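Nisin immunity protein (Lactococcus lactis subsp. lactis, PDB 5XHB) contributes to the immunity of the producing bacterium against externally supplied nisin, acting as a lipoprotein of the cell membrane. Local coordinates at residues Asp31-Gln36 with Asn88-Lys93; Leu50-Lys55 with Val68-Asn73; Arg162-Val167 with Trp194-Ile199. All blocks are in the same frame, centred on the assembly; numbering follows the deposited sequence.

The three contacts sample two antiparallel sheets of an all-beta chain. Contacts 1 and 2 belong to the first sheet. Contact 1 joins strand 25-33 to strand 90-96, and contact 2 joins strands 39-53 and 67-78. Along the chain, contact 2 is nested inside the loop that contact 1 closes. Their centres are about 15 Å apart, and the side chain of Asn88 joins them through probable hydrogen bonds to the backbone of Thr69 and Val71. Contact 3 comes later, in the second sheet, within the Spa1 C-terminal domain. Its centre lies about 38 Å from each of the others, across the centre of the chain. The first sheet is complete before the second begins, consistent with two beta units in series.

Contact 1. Residues Asp31-Gln36 with Asn88-Lys93; sequences DKEIPQ and NDRYYK
Glu33 and Tyr92 form an antiparallel non-hydrogen-bonded pair, and their side chains leave the same face of the sheet. CB of Glu33 lies 3.7 Å from CE2 of Tyr92. The Glu33 chain is fully extended, with CG anti to the backbone N (chi1 174°), which carries the carboxylate out beside Arg90. OE2 packs 3.5 Å from Arg90 CG. OE1 sits over one face of the guanidinium, 4.1 Å from Arg90 NH1, and is held there by charge attraction only, well out of the plane. NH1 of Arg90 donates to Tyr92 OH at 2.8 Å in a bent bond. One water joins Glu33 OE1 to Tyr92 OH. A second donates to Glu33 OE2 and Ile34 O and accepts from Tyr91 N. The carboxylate of Asp31 is nearly parallel to the Tyr92 ring (6°) but displaced from its plane, with OD1 4.1 Å from Tyr92 CE2. That OD1 accepts from Asn110 ND2 and Arg107 N. Gln36 runs alongside Tyr91, its CG 3.4 Å from Tyr91 CE1. CB of Ile34 packs on CB of Tyr91. Backbone bonds from Lys93 N to Lys32 O (2.9 Å) and from Ile34 N to Tyr91 O (2.7 Å) flank the Glu33-Tyr92 pair. This is the pairing of neighbouring strands 25-33 and 90-96 inside the antiparallel N-terminal sheet.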
# COMPACT_ATOMS: atom_id res chain seq x y z
N ASP A 31 8.68 2.12 -2.14
CA ASP A 31 8.55 3.55 -2.42
C ASP A 31 9.62 4.36 -1.68
O ASP A 31 9.55 5.59 -1.61
CB ASP A 31 7.16 4.04 -2.02
CG ASP A 31 6.78 5.36 -2.73
OD1 ASP A 31 7.08 5.50 -3.93
OD2 ASP A 31 6.19 6.24 -2.07
N LYS A 32 10.61 3.66 -1.10
CA LYS A 32 11.73 4.31 -0.41
C LYS A 32 12.81 4.74 -1.39
O LYS A 32 13.58 3.91 -1.86
CB LYS A 32 12.33 3.36 0.63
CG LYS A 32 11.36 2.93 1.71
CD LYS A 32 11.21 4.01 2.81
CE LYS A 32 10.23 3.53 3.89
NZ LYS A 32 10.25 4.34 5.17
N GLU A 33 12.89 6.04 -1.68
CA GLU A 33 13.88 6.49 -2.65
C GLU A 33 15.26 6.58 -2.01
O GLU A 33 15.40 6.99 -0.85
CB GLU A 33 13.48 7.85 -3.25
CG GLU A 33 14.54 8.46 -4.16
CD GLU A 33 14.11 9.75 -4.82
OE1 GLU A 33 12.98 10.23 -4.56
OE2 GLU A 33 14.90 10.29 -5.62
N ILE A 34 16.28 6.17 -2.76
CA ILE A 34 17.67 6.27 -2.32
C ILE A 34 18.38 7.38 -3.09
O ILE A 34 18.43 7.33 -4.32
CB ILE A 34 18.42 4.94 -2.55
CG1 ILE A 34 17.68 3.76 -1.92
CG2 ILE A 34 19.86 5.03 -2.05
CD1 ILE A 34 17.47 3.91 -0.45
N PRO A 35 18.95 8.37 -2.39
CA PRO A 35 19.67 9.43 -3.12
C PRO A 35 20.86 8.87 -3.87
O PRO A 35 21.50 7.92 -3.41
CB PRO A 35 20.12 10.39 -2.01
CG PRO A 35 19.29 10.04 -0.80
CD PRO A 35 19.02 8.56 -0.93
N GLN A 36 21.17 9.45 -5.03
CA GLN A 36 22.23 8.94 -5.89
C GLN A 36 23.56 8.85 -5.15
O GLN A 36 24.36 7.96 -5.41
CB GLN A 36 22.37 9.81 -7.14
CG GLN A 36 22.92 9.09 -8.36
CD GLN A 36 24.43 9.10 -8.41
OE1 GLN A 36 25.08 9.86 -7.69
NE2 GLN A 36 25.00 8.26 -9.26
N ASN A 88 13.69 4.75 -13.76
CA ASN A 88 13.81 6.01 -14.50
C ASN A 88 15.05 6.74 -14.02
O ASN A 88 16.14 6.17 -14.08
CB ASN A 88 12.54 6.85 -14.38
CG ASN A 88 11.41 6.26 -15.21
OD1 ASN A 88 11.55 5.17 -15.75
ND2 ASN A 88 10.29 6.98 -15.32
N ASP A 89 14.90 7.96 -13.52
CA ASP A 89 16.06 8.75 -13.11
C ASP A 89 16.35 8.66 -11.61
O ASP A 89 17.13 9.44 -11.09
CB ASP A 89 15.87 10.23 -13.50
CG ASP A 89 14.67 10.85 -12.81
OD1 ASP A 89 13.68 10.13 -12.56
OD2 ASP A 89 14.71 12.07 -12.51
N ARG A 90 15.72 7.71 -10.92
CA ARG A 90 15.90 7.58 -9.48
C ARG A 90 16.34 6.18 -9.09
O ARG A 90 16.53 5.32 -9.94
CB ARG A 90 14.60 7.93 -8.75
CG ARG A 90 14.19 9.39 -8.89
CD ARG A 90 12.68 9.49 -8.89
NE ARG A 90 12.22 10.87 -8.76
CZ ARG A 90 11.08 11.21 -8.17
NH1 ARG A 90 10.28 10.28 -7.68
NH2 ARG A 90 10.73 12.49 -8.08
N TYR A 91 16.49 5.98 -7.78
CA TYR A 91 16.81 4.68 -7.21
C TYR A 91 15.84 4.38 -6.08
O TYR A 91 15.57 5.24 -5.24
CB TYR A 91 18.24 4.64 -6.68
CG TYR A 91 19.29 5.00 -7.71
CD1 TYR A 91 19.61 6.32 -7.97
CD2 TYR A 91 19.96 4.00 -8.40
CE1 TYR A 91 20.58 6.65 -8.90
CE2 TYR A 91 20.94 4.32 -9.34
CZ TYR A 91 21.23 5.65 -9.58
OH TYR A 91 22.20 5.97 -10.51
N TYR A 92 15.32 3.16 -6.04
CA TYR A 92 14.37 2.81 -5.00
C TYR A 92 14.80 1.52 -4.33
O TYR A 92 15.19 0.57 -5.01
CB TYR A 92 12.95 2.69 -5.57
CG TYR A 92 12.32 4.03 -5.85
CD1 TYR A 92 12.46 4.64 -7.09
CD2 TYR A 92 11.58 4.68 -4.87
CE1 TYR A 92 11.89 5.88 -7.34
CE2 TYR A 92 10.99 5.91 -5.12
CZ TYR A 92 11.16 6.50 -6.35
OH TYR A 92 10.59 7.73 -6.60
N LYS A 93 14.73 1.51 -3.00
CA LYS A 93 15.11 0.33 -2.22
C LYS A 93 14.24 -0.85 -2.62
O LYS A 93 13.06 -0.68 -2.91
CB LYS A 93 14.96 0.62 -0.72
CG LYS A 93 15.48 -0.49 0.20
CD LYS A 93 15.22 -0.16 1.71
CE LYS A 93 16.02 1.04 2.19
NZ LYS A 93 15.66 1.46 3.61
O HOH W 1 17.03 8.58 -6.37
O HOH W 2 10.08 9.20 -4.69

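Contact 2. Residues Leu50-Lys55 with Val68-Asn73; sequences LIVDMK and VTLVLN
Leu50 opens the contact as a hydrogen-bonded antiparallel pair with Leu70. Its N donates to Leu70 O at 2.8 Å, and its O accepts from Leu70 N at 2.7 Å. Both bonds are nearly straight. The same Leu50 O also receives a CA-H contact from Thr69. The side chain of Leu50 reaches along the neighbouring strand to Leu72, where the two CD1 methyls meet at 3.8 Å. CG of Leu50 is anti to the carbonyl carbon (chi1 -63°), and the chain then extends to put CD1 at that meeting point.

Ile51 pairs with Thr69 in the non-hydrogen-bonded position. Their side chains share the other face of the sheet and approach only loosely, with Ile51 CG1 4.3 Å from Thr69 OG1. The backbone of Ile51 bonds instead to Leu60, on the edge strand 59-60.

Val52 restores the hydrogen-bonded pattern with Val68. Val52 N donates to Val68 O, and Val68 N donates to Val52 O, each at 2.8 Å. The second donor is tilted 26° from the carbonyl plane. The side chain of Val52 returns to the face of Leu50. Its CG2 meets CD1 of Leu70 at 4.2 Å, while its CB faces CG1 of Val68. Val68 holds CG1 between its backbone N and carbonyl carbon (chi1 59°), which sets CG1 3.6 Å from Val52 O. Leu108 packs against both valines, and Phe111 against Leu70.

The strand ends at Asp53, which points away from strand 67-78. Its OD1 accepts from Ser56 N and its OD2 from Asn64 ND2.

Four backbone bonds set the pairing, and the buried face of Leu50, Val52, Val68, Leu70 and Leu72 adds mainly apolar contact.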
# COMPACT_ATOMS: atom_id res chain seq x y z
N LEU A 50 8.64 -0.97 -18.87
CA LEU A 50 7.24 -1.27 -18.63
C LEU A 50 6.40 -0.04 -18.91
O LEU A 50 6.83 1.08 -18.64
CB LEU A 50 7.00 -1.73 -17.18
CG LEU A 50 7.70 -3.03 -16.74
CD1 LEU A 50 7.35 -3.35 -15.30
CD2 LEU A 50 7.30 -4.18 -17.64
N ILE A 51 5.21 -0.27 -19.46
CA ILE A 51 4.26 0.80 -19.69
C ILE A 51 3.03 0.56 -18.83
O ILE A 51 2.39 -0.48 -18.96
CB ILE A 51 3.85 0.88 -21.18
CG1 ILE A 51 5.08 1.09 -22.05
CG2 ILE A 51 2.83 1.99 -21.38
CD1 ILE A 51 4.77 1.14 -23.56
N VAL A 52 2.71 1.49 -17.95
CA VAL A 52 1.67 1.24 -16.95
C VAL A 52 0.54 2.26 -16.98
O VAL A 52 0.76 3.46 -16.85
CB VAL A 52 2.25 1.23 -15.52
CG1 VAL A 52 1.27 0.56 -14.57
CG2 VAL A 52 3.58 0.50 -15.50
N ASP A 53 -0.68 1.76 -17.15
CA ASP A 53 -1.86 2.60 -17.09
C ASP A 53 -2.04 3.14 -15.68
O ASP A 53 -2.27 2.37 -14.76
CB ASP A 53 -3.09 1.81 -17.53
CG ASP A 53 -4.35 2.65 -17.49
OD1 ASP A 53 -4.98 2.75 -16.42
OD2 ASP A 53 -4.72 3.22 -18.55
N MSE A 54 -1.95 4.45 -15.50
CA MSE A 54 -1.97 5.05 -14.17
C MSE A 54 -3.29 4.83 -13.43
O MSE A 54 -3.32 4.80 -12.20
CB MSE A 54 -1.67 6.54 -14.26
CG MSE A 54 -1.19 7.17 -12.97
SE MSE A 54 0.26 8.43 -13.32
CE MSE A 54 -0.43 9.25 -14.96
N LYS A 55 -4.38 4.66 -14.17
CA LYS A 55 -5.69 4.48 -13.55
C LYS A 55 -5.92 3.04 -13.11
O LYS A 55 -6.33 2.79 -11.98
CB LYS A 55 -6.81 4.93 -14.49
CG LYS A 55 -7.37 6.32 -14.18
CD LYS A 55 -8.52 6.67 -15.11
CE LYS A 55 -9.18 7.99 -14.71
NZ LYS A 55 -10.38 8.29 -15.56
N VAL A 68 2.19 5.74 -17.74
CA VAL A 68 3.53 6.17 -17.40
C VAL A 68 4.50 5.08 -17.85
O VAL A 68 4.19 3.89 -17.75
CB VAL A 68 3.69 6.47 -15.89
CG1 VAL A 68 3.36 5.25 -15.07
CG2 VAL A 68 5.09 6.96 -15.58
N THR A 69 5.64 5.49 -18.39
CA THR A 69 6.65 4.56 -18.86
C THR A 69 7.76 4.44 -17.82
O THR A 69 8.31 5.44 -17.37
CB THR A 69 7.26 5.01 -20.20
OG1 THR A 69 6.21 5.19 -21.16
CG2 THR A 69 8.25 3.98 -20.72
N LEU A 70 8.05 3.20 -17.43
CA LEU A 70 9.09 2.95 -16.44
C LEU A 70 10.25 2.22 -17.06
O LEU A 70 10.09 1.17 -17.69
CB LEU A 70 8.54 2.14 -15.27
CG LEU A 70 7.36 2.71 -14.50
CD1 LEU A 70 6.99 1.71 -13.42
CD2 LEU A 70 7.69 4.08 -13.90
N VAL A 71 11.44 2.76 -16.88
CA VAL A 71 12.64 2.02 -17.23
C VAL A 71 13.30 1.48 -15.96
O VAL A 71 13.79 2.25 -15.13
CB VAL A 71 13.63 2.90 -18.02
CG1 VAL A 71 14.97 2.21 -18.15
CG2 VAL A 71 13.04 3.21 -19.39
N LEU A 72 13.28 0.15 -15.82
CA LEU A 72 13.89 -0.54 -14.69
C LEU A 72 15.29 -0.96 -15.07
O LEU A 72 15.48 -1.69 -16.04
CB LEU A 72 13.06 -1.78 -14.29
CG LEU A 72 11.54 -1.62 -14.36
CD1 LEU A 72 10.86 -2.94 -14.00
CD2 LEU A 72 11.12 -0.54 -13.42
N ASN A 73 16.28 -0.50 -14.32
CA ASN A 73 17.65 -0.61 -14.78
C ASN A 73 18.64 -0.86 -13.66
O ASN A 73 19.00 0.06 -12.92
CB ASN A 73 18.03 0.67 -15.53
CG ASN A 73 19.31 0.54 -16.33
OD1 ASN A 73 19.76 -0.57 -16.65
ND2 ASN A 73 19.90 1.67 -16.66

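Contact 3. Residues Arg162-Val167 with Trp194-Ile199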
# COMPACT_ATOMS: atom_id res chain seq x y z
N ARG A 162 -17.54 8.09 14.79
CA ARG A 162 -18.71 8.18 13.93
C ARG A 162 -19.88 7.57 14.68
O ARG A 162 -19.77 6.51 15.27
CB ARG A 162 -18.52 7.47 12.58
CG ARG A 162 -17.44 8.04 11.67
CD ARG A 162 -17.82 9.44 11.15
NE ARG A 162 -16.81 9.98 10.25
CZ ARG A 162 -15.72 10.64 10.65
NH1 ARG A 162 -15.49 10.83 11.94
NH2 ARG A 162 -14.86 11.10 9.75
N VAL A 163 -21.01 8.27 14.65
CA VAL A 163 -22.28 7.74 15.09
C VAL A 163 -23.11 7.62 13.83
O VAL A 163 -23.29 8.61 13.11
CB VAL A 163 -22.97 8.66 16.10
CG1 VAL A 163 -24.37 8.14 16.43
CG2 VAL A 163 -22.12 8.81 17.37
N PHE A 164 -23.59 6.42 13.53
CA PHE A 164 -24.19 6.22 12.22
C PHE A 164 -25.39 5.32 12.31
O PHE A 164 -25.56 4.60 13.28
CB PHE A 164 -23.17 5.65 11.22
CG PHE A 164 -22.46 4.39 11.68
CD1 PHE A 164 -23.02 3.14 11.47
CD2 PHE A 164 -21.22 4.48 12.31
CE1 PHE A 164 -22.35 1.98 11.89
CE2 PHE A 164 -20.55 3.33 12.74
CZ PHE A 164 -21.12 2.08 12.53
N ASP A 165 -26.25 5.40 11.30
CA ASP A 165 -27.38 4.50 11.18
C ASP A 165 -26.88 3.07 11.13
O ASP A 165 -26.06 2.74 10.28
CB ASP A 165 -28.20 4.81 9.93
CG ASP A 165 -29.50 4.05 9.88
OD1 ASP A 165 -29.45 2.80 9.78
OD2 ASP A 165 -30.57 4.69 9.96
N SER A 166 -27.37 2.22 12.02
CA SER A 166 -26.84 0.86 12.13
C SER A 166 -27.00 0.04 10.86
O SER A 166 -26.20 -0.85 10.59
CB SER A 166 -27.52 0.13 13.29
OG SER A 166 -27.28 0.80 14.51
N VAL A 167 -28.04 0.33 10.08
CA VAL A 167 -28.30 -0.44 8.87
C VAL A 167 -27.63 0.15 7.64
O VAL A 167 -27.00 -0.57 6.88
CB VAL A 167 -29.82 -0.56 8.61
CG1 VAL A 167 -30.09 -1.23 7.25
CG2 VAL A 167 -30.50 -1.32 9.73
N TRP A 194 -18.92 4.04 16.51
CA TRP A 194 -17.59 3.44 16.38
C TRP A 194 -16.55 4.47 16.73
O TRP A 194 -16.60 5.60 16.27
CB TRP A 194 -17.34 2.94 14.96
CG TRP A 194 -17.93 1.61 14.66
CD1 TRP A 194 -18.79 0.87 15.44
CD2 TRP A 194 -17.68 0.84 13.49
NE1 TRP A 194 -19.11 -0.31 14.79
CE2 TRP A 194 -18.43 -0.36 13.60
CE3 TRP A 194 -16.89 1.04 12.35
CZ2 TRP A 194 -18.41 -1.35 12.61
CZ3 TRP A 194 -16.87 0.05 11.37
CH2 TRP A 194 -17.63 -1.13 11.51
N ASP A 195 -15.59 4.05 17.56
CA ASP A 195 -14.47 4.90 17.90
C ASP A 195 -13.25 4.31 17.21
O ASP A 195 -12.91 3.16 17.47
CB ASP A 195 -14.30 4.97 19.43
CG ASP A 195 -15.58 5.44 20.13
OD1 ASP A 195 -16.20 6.39 19.62
OD2 ASP A 195 -15.98 4.84 21.16
N TYR A 196 -12.65 5.07 16.31
CA TYR A 196 -11.61 4.53 15.42
C TYR A 196 -10.23 4.87 15.94
O TYR A 196 -9.91 6.06 16.13
CB TYR A 196 -11.75 5.10 14.00
CG TYR A 196 -13.11 4.94 13.35
CD1 TYR A 196 -14.21 5.65 13.81
CD2 TYR A 196 -13.26 4.15 12.22
CE1 TYR A 196 -15.46 5.53 13.19
CE2 TYR A 196 -14.51 4.02 11.59
CZ TYR A 196 -15.60 4.73 12.09
OH TYR A 196 -16.83 4.62 11.49
N GLY A 197 -9.41 3.85 16.14
CA GLY A 197 -8.08 4.06 16.69
C GLY A 197 -6.98 3.95 15.64
O GLY A 197 -7.00 4.64 14.62
N GLU A 198 -6.01 3.09 15.91
CA GLU A 198 -4.84 2.96 15.04
C GLU A 198 -5.14 2.15 13.79
O GLU A 198 -6.07 1.35 13.78
CB GLU A 198 -3.68 2.31 15.80
CG GLU A 198 -3.24 3.12 16.99
CD GLU A 198 -2.06 2.49 17.72
OE1 GLU A 198 -1.70 1.32 17.44
OE2 GLU A 198 -1.50 3.18 18.59
N ILE A 199 -4.33 2.35 12.76
CA ILE A 199 -4.33 1.48 11.60
C ILE A 199 -2.97 0.79 11.52
O ILE A 199 -1.94 1.44 11.69
CB ILE A 199 -4.64 2.25 10.29
CG1 ILE A 199 -6.12 2.65 10.29
CG2 ILE A 199 -4.36 1.37 9.07
CD1 ILE A 199 -6.48 3.66 9.28
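Trp194 N donates to Arg162 O at 2.9 Å, and Arg162 N donates back to Trp194 O at 3.0 Å. These two bonds make one hydrogen-bonded antiparallel pair, where the backbones meet.

The Arg162 chain crosses the Tyr196 side chain at about a right angle. CG of Arg162 lies 3.5 Å from Tyr196 OH. It is also 3.5 Å from Tyr196 CE1, in an oblique approach to the ring. The chain bends at chi2 (-68°), and the guanidinium leads away to a salt bridge with Glu160. Arg162 therefore offers strand 191-202 its carbons and keeps its charge for its own strand. The hydroxyl of Tyr196 bonds to the backbone carbonyl of Ser129, and it also lies 4.1 Å from Phe164 CE2.

Phe164 and Trp194 form a T-shaped stack. The phenylalanine edge points at one face of the indole, and the planes of the Phe164 ring and the five-membered ring of Trp194 are 89° apart. The centroids of those two rings are 4.9 Å apart. CE2 of Phe164 comes closest, 3.7 Å from Trp194 CG, while CZ stands over the indole toward its rim. Phe164 reaches this place with CG between its backbone N and carbonyl carbon (chi1 53°), which swings the ring toward strand 191-202. At the edge of the indole, in its plane, lies CE2 of Tyr196. Ile215 of strand 210-215 touches both Trp194 and Tyr196.

The strand ends at Asp165, whose OD1 accepts from Val167 N, an Asx turn, and also from Ser168 N.

With one bonded residue pair in these segments, the rings and arginine carbons supply much of the contact. Arg162 NH1 and Tyr196 OH find their polar partners, Glu160 and Ser129, outside the two segments.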